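Local atomic coordinates of Alpha/beta fold hydrolase (Pseudomonas aeruginosa, PDB entry 6I8W), a protein that hydrolyses membrane phospholipids as a phospholipase A and virulence factor of the bacterium, and probably also has monoacylglycerol lipase activity. Residues Gln115-Ala120 against Ala148-Gln153; Glu152-Leu157 against Ile246-Leu251. One frame throughout, in Å; residues are numbered along the deposited sequence.

Interaction 1: residues Gln115-Ala120 against Ala148-Gln153; sequences QAERVA and ARHPEQ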
loop_
_atom_site.group_PDB
_atom_site.type_symbol
_atom_site.label_atom_id
_atom_site.label_comp_id
_atom_site.label_asym_id
_atom_site.label_seq_id
_atom_site.Cartn_x
_atom_site.Cartn_y
_atom_site.Cartn_z
ATOM N N GLN A 115 -0.488 13.705 3.735
ATOM C CA GLN A 115 -1.239 12.456 3.594
ATOM C C GLN A 115 -1.679 11.903 4.964
ATOM O O GLN A 115 -2.800 11.430 5.104
ATOM C CB GLN A 115 -0.403 11.420 2.838
ATOM C CG GLN A 115 -0.183 11.746 1.359
ATOM C CD GLN A 115 -1.407 11.413 0.494
ATOM O OE1 GLN A 115 -2.535 11.791 0.808
ATOM N NE2 GLN A 115 -1.182 10.678 -0.578
ATOM N N ALA A 116 -0.823 12.003 5.980
ATOM C CA ALA A 116 -1.187 11.512 7.313
ATOM C C ALA A 116 -2.401 12.268 7.873
ATOM O O ALA A 116 -3.249 11.685 8.542
ATOM C CB ALA A 116 -0.005 11.614 8.275
ATOM N N GLU A 117 -2.501 13.565 7.589
ATOM C CA GLU A 117 -3.675 14.311 8.032
ATOM C C GLU A 117 -4.943 13.899 7.265
ATOM O O GLU A 117 -6.024 13.832 7.846
ATOM C CB GLU A 117 -3.442 15.816 7.896
ATOM C CG GLU A 117 -2.385 16.316 8.848
ATOM C CD GLU A 117 -2.531 15.705 10.235
ATOM O OE1 GLU A 117 -3.603 15.871 10.859
ATOM O OE2 GLU A 117 -1.575 15.041 10.691
ATOM N N ARG A 118 -4.813 13.618 5.973
ATOM C CA ARG A 118 -5.950 13.124 5.198
ATOM C C ARG A 118 -6.452 11.777 5.754
ATOM O O ARG A 118 -7.659 11.525 5.796
ATOM C CB ARG A 118 -5.574 12.982 3.709
ATOM C CG ARG A 118 -5.204 14.323 3.004
ATOM C CD ARG A 118 -5.105 14.150 1.477
ATOM N NE ARG A 118 -4.789 15.410 0.801
ATOM C CZ ARG A 118 -3.648 15.660 0.165
ATOM N NH1 ARG A 118 -2.701 14.729 0.115
ATOM N NH2 ARG A 118 -3.452 16.845 -0.422
ATOM N N VAL A 119 -5.529 10.912 6.167
ATOM C CA VAL A 119 -5.915 9.599 6.686
ATOM C C VAL A 119 -6.670 9.760 8.009
ATOM O O VAL A 119 -7.677 9.090 8.245
ATOM C CB VAL A 119 -4.702 8.673 6.895
ATOM C CG1 VAL A 119 -5.143 7.375 7.560
ATOM C CG2 VAL A 119 -4.013 8.370 5.573
ATOM N N ALA A 120 -6.199 10.666 8.859
ATOM C CA ALA A 120 -6.901 10.953 10.107
ATOM C C ALA A 120 -8.293 11.533 9.838
ATOM O O ALA A 120 -9.264 11.153 10.487
ATOM C CB ALA A 120 -6.096 11.901 10.964
ATOM N N ALA A 148 2.267 9.390 15.682
ATOM C CA ALA A 148 3.042 10.360 16.456
ATOM C C ALA A 148 2.219 11.609 16.718
ATOM O O ALA A 148 2.369 12.261 17.747
ATOM C CB ALA A 148 4.337 10.716 15.736
ATOM N N ARG A 149 1.344 11.940 15.772
ATOM C CA ARG A 149 0.551 13.168 15.847
ATOM C C ARG A 149 -0.767 13.004 16.594
ATOM O O ARG A 149 -1.264 13.946 17.195
ATOM C CB ARG A 149 0.267 13.692 14.443
ATOM C CG ARG A 149 1.488 14.222 13.728
ATOM C CD ARG A 149 1.169 14.465 12.270
ATOM N NE ARG A 149 2.281 15.077 11.552
ATOM C CZ ARG A 149 2.238 15.384 10.262
ATOM N NH1 ARG A 149 1.142 15.117 9.558
ATOM N NH2 ARG A 149 3.286 15.946 9.675
ATOM N N HIS A 150 -1.330 11.804 16.571
ATOM C CA HIS A 150 -2.629 11.580 17.194
ATOM C C HIS A 150 -2.600 10.366 18.094
ATOM O O HIS A 150 -3.291 9.392 17.823
ATOM C CB HIS A 150 -3.719 11.402 16.127
ATOM C CG HIS A 150 -3.854 12.566 15.195
ATOM N ND1 HIS A 150 -4.470 13.744 15.559
ATOM C CD2 HIS A 150 -3.447 12.736 13.915
ATOM C CE1 HIS A 150 -4.442 14.587 14.542
ATOM N NE2 HIS A 150 -3.825 14.002 13.535
ATOM N N PRO A 151 -1.812 10.426 19.180
ATOM C CA PRO A 151 -1.613 9.235 20.011
ATOM C C PRO A 151 -2.909 8.752 20.663
ATOM O O PRO A 151 -3.051 7.565 20.922
ATOM C CB PRO A 151 -0.609 9.700 21.075
ATOM C CG PRO A 151 -0.147 11.073 20.652
ATOM C CD PRO A 151 -1.204 11.629 19.774
ATOM N N GLU A 152 -3.858 9.653 20.891
ATOM C CA GLU A 152 -5.106 9.273 21.542
ATOM C C GLU A 152 -5.951 8.329 20.679
ATOM O O GLU A 152 -6.798 7.599 21.194
ATOM C CB GLU A 152 -5.921 10.527 21.898
ATOM C CG GLU A 152 -6.644 11.196 20.718
ATOM C CD GLU A 152 -5.715 11.998 19.819
ATOM O OE1 GLU A 152 -4.516 12.117 20.150
ATOM O OE2 GLU A 152 -6.184 12.514 18.777
ATOM N N GLN A 153 -5.703 8.322 19.372
ATOM C CA GLN A 153 -6.523 7.529 18.462
ATOM C C GLN A 153 -5.945 6.147 18.145
ATOM O O GLN A 153 -6.675 5.255 17.729
ATOM C CB GLN A 153 -6.737 8.287 17.142
ATOM C CG GLN A 153 -7.470 9.618 17.260
ATOM C CD GLN A 153 -7.619 10.316 15.912
ATOM O OE1 GLN A 153 -7.736 9.668 14.869
ATOM N NE2 GLN A 153 -7.618 11.644 15.932
#

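Interaction 2: residues Glu152-Leu157 against Ile246-Leu251; sequences EQVLSL and IEAPTL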
loop_
_atom_site.group_PDB
_atom_site.type_symbol
_atom_site.label_atom_id
_atom_site.label_comp_id
_atom_site.label_asym_id
_atom_site.label_seq_id
_atom_site.Cartn_x
_atom_site.Cartn_y
_atom_site.Cartn_z
ATOM N N GLU A 152 -3.858 9.653 20.891
ATOM C CA GLU A 152 -5.106 9.273 21.542
ATOM C C GLU A 152 -5.951 8.329 20.679
ATOM O O GLU A 152 -6.798 7.599 21.194
ATOM C CB GLU A 152 -5.921 10.527 21.898
ATOM C CG GLU A 152 -6.644 11.196 20.718
ATOM C CD GLU A 152 -5.715 11.998 19.819
ATOM O OE1 GLU A 152 -4.516 12.117 20.150
ATOM O OE2 GLU A 152 -6.184 12.514 18.777
ATOM N N GLN A 153 -5.703 8.322 19.372
ATOM C CA GLN A 153 -6.523 7.529 18.462
ATOM C C GLN A 153 -5.945 6.147 18.145
ATOM O O GLN A 153 -6.675 5.255 17.729
ATOM C CB GLN A 153 -6.737 8.287 17.142
ATOM C CG GLN A 153 -7.470 9.618 17.260
ATOM C CD GLN A 153 -7.619 10.316 15.912
ATOM O OE1 GLN A 153 -7.736 9.668 14.869
ATOM N NE2 GLN A 153 -7.618 11.644 15.932
ATOM N N VAL A 154 -4.645 5.964 18.356
ATOM C CA VAL A 154 -3.972 4.808 17.783
ATOM C C VAL A 154 -3.693 3.725 18.824
ATOM O O VAL A 154 -2.917 3.921 19.756
ATOM C CB VAL A 154 -2.664 5.229 17.101
ATOM C CG1 VAL A 154 -1.964 4.018 16.497
ATOM C CG2 VAL A 154 -2.951 6.282 16.007
ATOM N N LEU A 155 -4.330 2.577 18.638
ATOM C CA LEU A 155 -4.220 1.466 19.575
ATOM C C LEU A 155 -2.960 0.638 19.336
ATOM O O LEU A 155 -2.406 0.060 20.265
ATOM C CB LEU A 155 -5.454 0.572 19.477
ATOM C CG LEU A 155 -6.788 1.261 19.739
ATOM C CD1 LEU A 155 -7.924 0.331 19.354
ATOM C CD2 LEU A 155 -6.903 1.704 21.204
ATOM N N SER A 156 -2.535 0.539 18.084
ATOM C CA SER A 156 -1.271 -0.113 17.767
ATOM C C SER A 156 -0.841 0.310 16.375
ATOM O O SER A 156 -1.647 0.806 15.590
ATOM C CB SER A 156 -1.374 -1.641 17.850
ATOM O OG SER A 156 -2.077 -2.175 16.732
ATOM N N LEU A 157 0.436 0.099 16.082
ATOM C CA LEU A 157 1.025 0.519 14.822
ATOM C C LEU A 157 1.873 -0.613 14.272
ATOM O O LEU A 157 2.679 -1.194 14.990
ATOM C CB LEU A 157 1.872 1.769 15.027
ATOM C CG LEU A 157 2.741 2.219 13.852
ATOM C CD1 LEU A 157 1.857 2.681 12.684
ATOM C CD2 LEU A 157 3.680 3.337 14.312
ATOM N N ILE A 246 5.683 8.374 19.686
ATOM C CA ILE A 246 4.664 7.343 19.546
ATOM C C ILE A 246 4.441 6.617 20.875
ATOM O O ILE A 246 5.390 6.134 21.500
ATOM C CB ILE A 246 5.047 6.356 18.436
ATOM C CG1 ILE A 246 5.108 7.095 17.097
ATOM C CG2 ILE A 246 4.070 5.164 18.375
ATOM C CD1 ILE A 246 5.502 6.226 15.937
ATOM N N GLU A 247 3.183 6.558 21.308
ATOM C CA GLU A 247 2.821 5.885 22.558
ATOM C C GLU A 247 2.361 4.441 22.313
ATOM O O GLU A 247 2.460 3.577 23.189
ATOM C CB GLU A 247 1.721 6.668 23.280
ATOM N N ALA A 248 1.885 4.175 21.104
ATOM C CA ALA A 248 1.303 2.880 20.780
ATOM C C ALA A 248 2.358 1.781 20.685
ATOM O O ALA A 248 3.491 2.054 20.308
ATOM C CB ALA A 248 0.519 2.987 19.462
ATOM N N PRO A 249 1.984 0.532 21.024
ATOM C CA PRO A 249 2.860 -0.595 20.686
ATOM C C PRO A 249 3.099 -0.599 19.180
ATOM O O PRO A 249 2.145 -0.428 18.415
ATOM C CB PRO A 249 2.056 -1.842 21.097
ATOM C CG PRO A 249 0.928 -1.348 21.910
ATOM C CD PRO A 249 0.668 0.081 21.508
ATOM N N THR A 250 4.338 -0.808 18.765
ATOM C CA THR A 250 4.698 -0.671 17.366
ATOM C C THR A 250 5.404 -1.929 16.869
ATOM O O THR A 250 6.447 -2.324 17.395
ATOM C CB THR A 250 5.610 0.560 17.145
ATOM O OG1 THR A 250 4.906 1.743 17.537
ATOM C CG2 THR A 250 6.019 0.685 15.681
ATOM N N LEU A 251 4.818 -2.556 15.858
ATOM C CA LEU A 251 5.419 -3.715 15.228
ATOM C C LEU A 251 6.297 -3.257 14.072
ATOM O O LEU A 251 5.842 -2.513 13.202
ATOM C CB LEU A 251 4.345 -4.681 14.726
ATOM C CG LEU A 251 4.858 -5.870 13.899
ATOM C CD1 LEU A 251 5.798 -6.759 14.729
ATOM C CD2 LEU A 251 3.661 -6.703 13.357
#

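Interaction 1: residues Gln115-Ala120 against Ala148-Gln153
The carboxylate of E117 sits between R149 and H150 and gives one oxygen to each. The charged half is a salt bridge: R149 NH1 lies 2.9 Å from E117 OE2, arriving on the anti lone pair, away from the other oxygen. The N-H...O angle is only 143° and OE2 stands 23° out of the guanidinium plane, so the bond is bent. R149 NH1 also donates to the backbone carbonyl of G113, and this second acceptor lies one turn earlier on the helix that carries E117.

The other half is a His-carboxylate hydrogen bond. H150 NE2 reaches E117 OE1 at 3.3 Å; it is long but fairly straight at 163°, with the oxygen in the ring plane and its syn lone pair in use. A bend in the E117 chain at chi2 brings the carboxylate across to both donors. Its negative charge, partly offset by R149, may favour a protonated imidazole.

The remaining contact is modest van der Waals packing of two alanine methyls. A116 CB lies 3.9 Å from R149 NH1, while A120 CB, one turn further on, is 4.0 Å from H150 NE2. The CA atoms of A116 and R149 are 8.9 Å apart and those of A120 and H150 8.3 Å, so it is the side chains that bridge the gap. Two helices on one face of the central sheet of an alpha/beta hydrolase, 112-125 and 138-149, are thereby joined where the second one ends and H150 leaves helical geometry.

Interaction 2: residues Glu152-Leu157 against Ile246-Leu251
L157 carries most of the side-chain packing against 246-251. Its CB lies 3.9 Å from T250 OG1, and CG comes next to the T250 methyl. At the tip CD2 touches two carbons, T250 CG2 and I246 CD1, each at 3.8 Å. With CG anti to the backbone N (chi1 171°), the leucine runs alongside T250, both pointing the same way, whereas I246 meets it at about a right angle. Beyond these, A143 and A147 of helix 138-149 also pack on L157.

Its backbone supplies the pairing: L157 N donates to P249 O at 2.9 Å and L157 O accepts from L251 N at 2.7 Å. Both bonds flank T250, the evidence for a parallel bridge that joins neighbouring strands 154-160 and 250-255 in the central sheet of the alpha/beta hydrolase fold. A CA-H...O contact from T250 CA to L157 O, 3.2 Å, accompanies them.

Before the strands pair, A248 CB packs against V154, 3.6 Å from V154 O and 4.0 Å from V154 CG1. T250 OG1 turns back on its own segment and is hydrogen-bonded to A248 O. The S156 hydroxyl is hydrogen-bonded to H132 ND1 of strand 131-136.

How the interactions relate
Following the chain from the N terminus, the first of the four segments lies on helix 112-125, and interaction 1 closes a loop of 27 residues that holds strand 131-136 and most of helix 138-149. The chain then passes through E152 and Q153, which both residue ranges share, into strand 154-160. From there interaction 2 closes a much longer loop of 88 residues, nearly half helix, before strand 250-255. The loops therefore follow one another, neither nesting nor crossing. Their centres are 11 Å apart, and they touch where A148 CA packs against I246 CG1 at 3.9 Å. Interaction 1 joins helix to helix end, interaction 2 strand to strand.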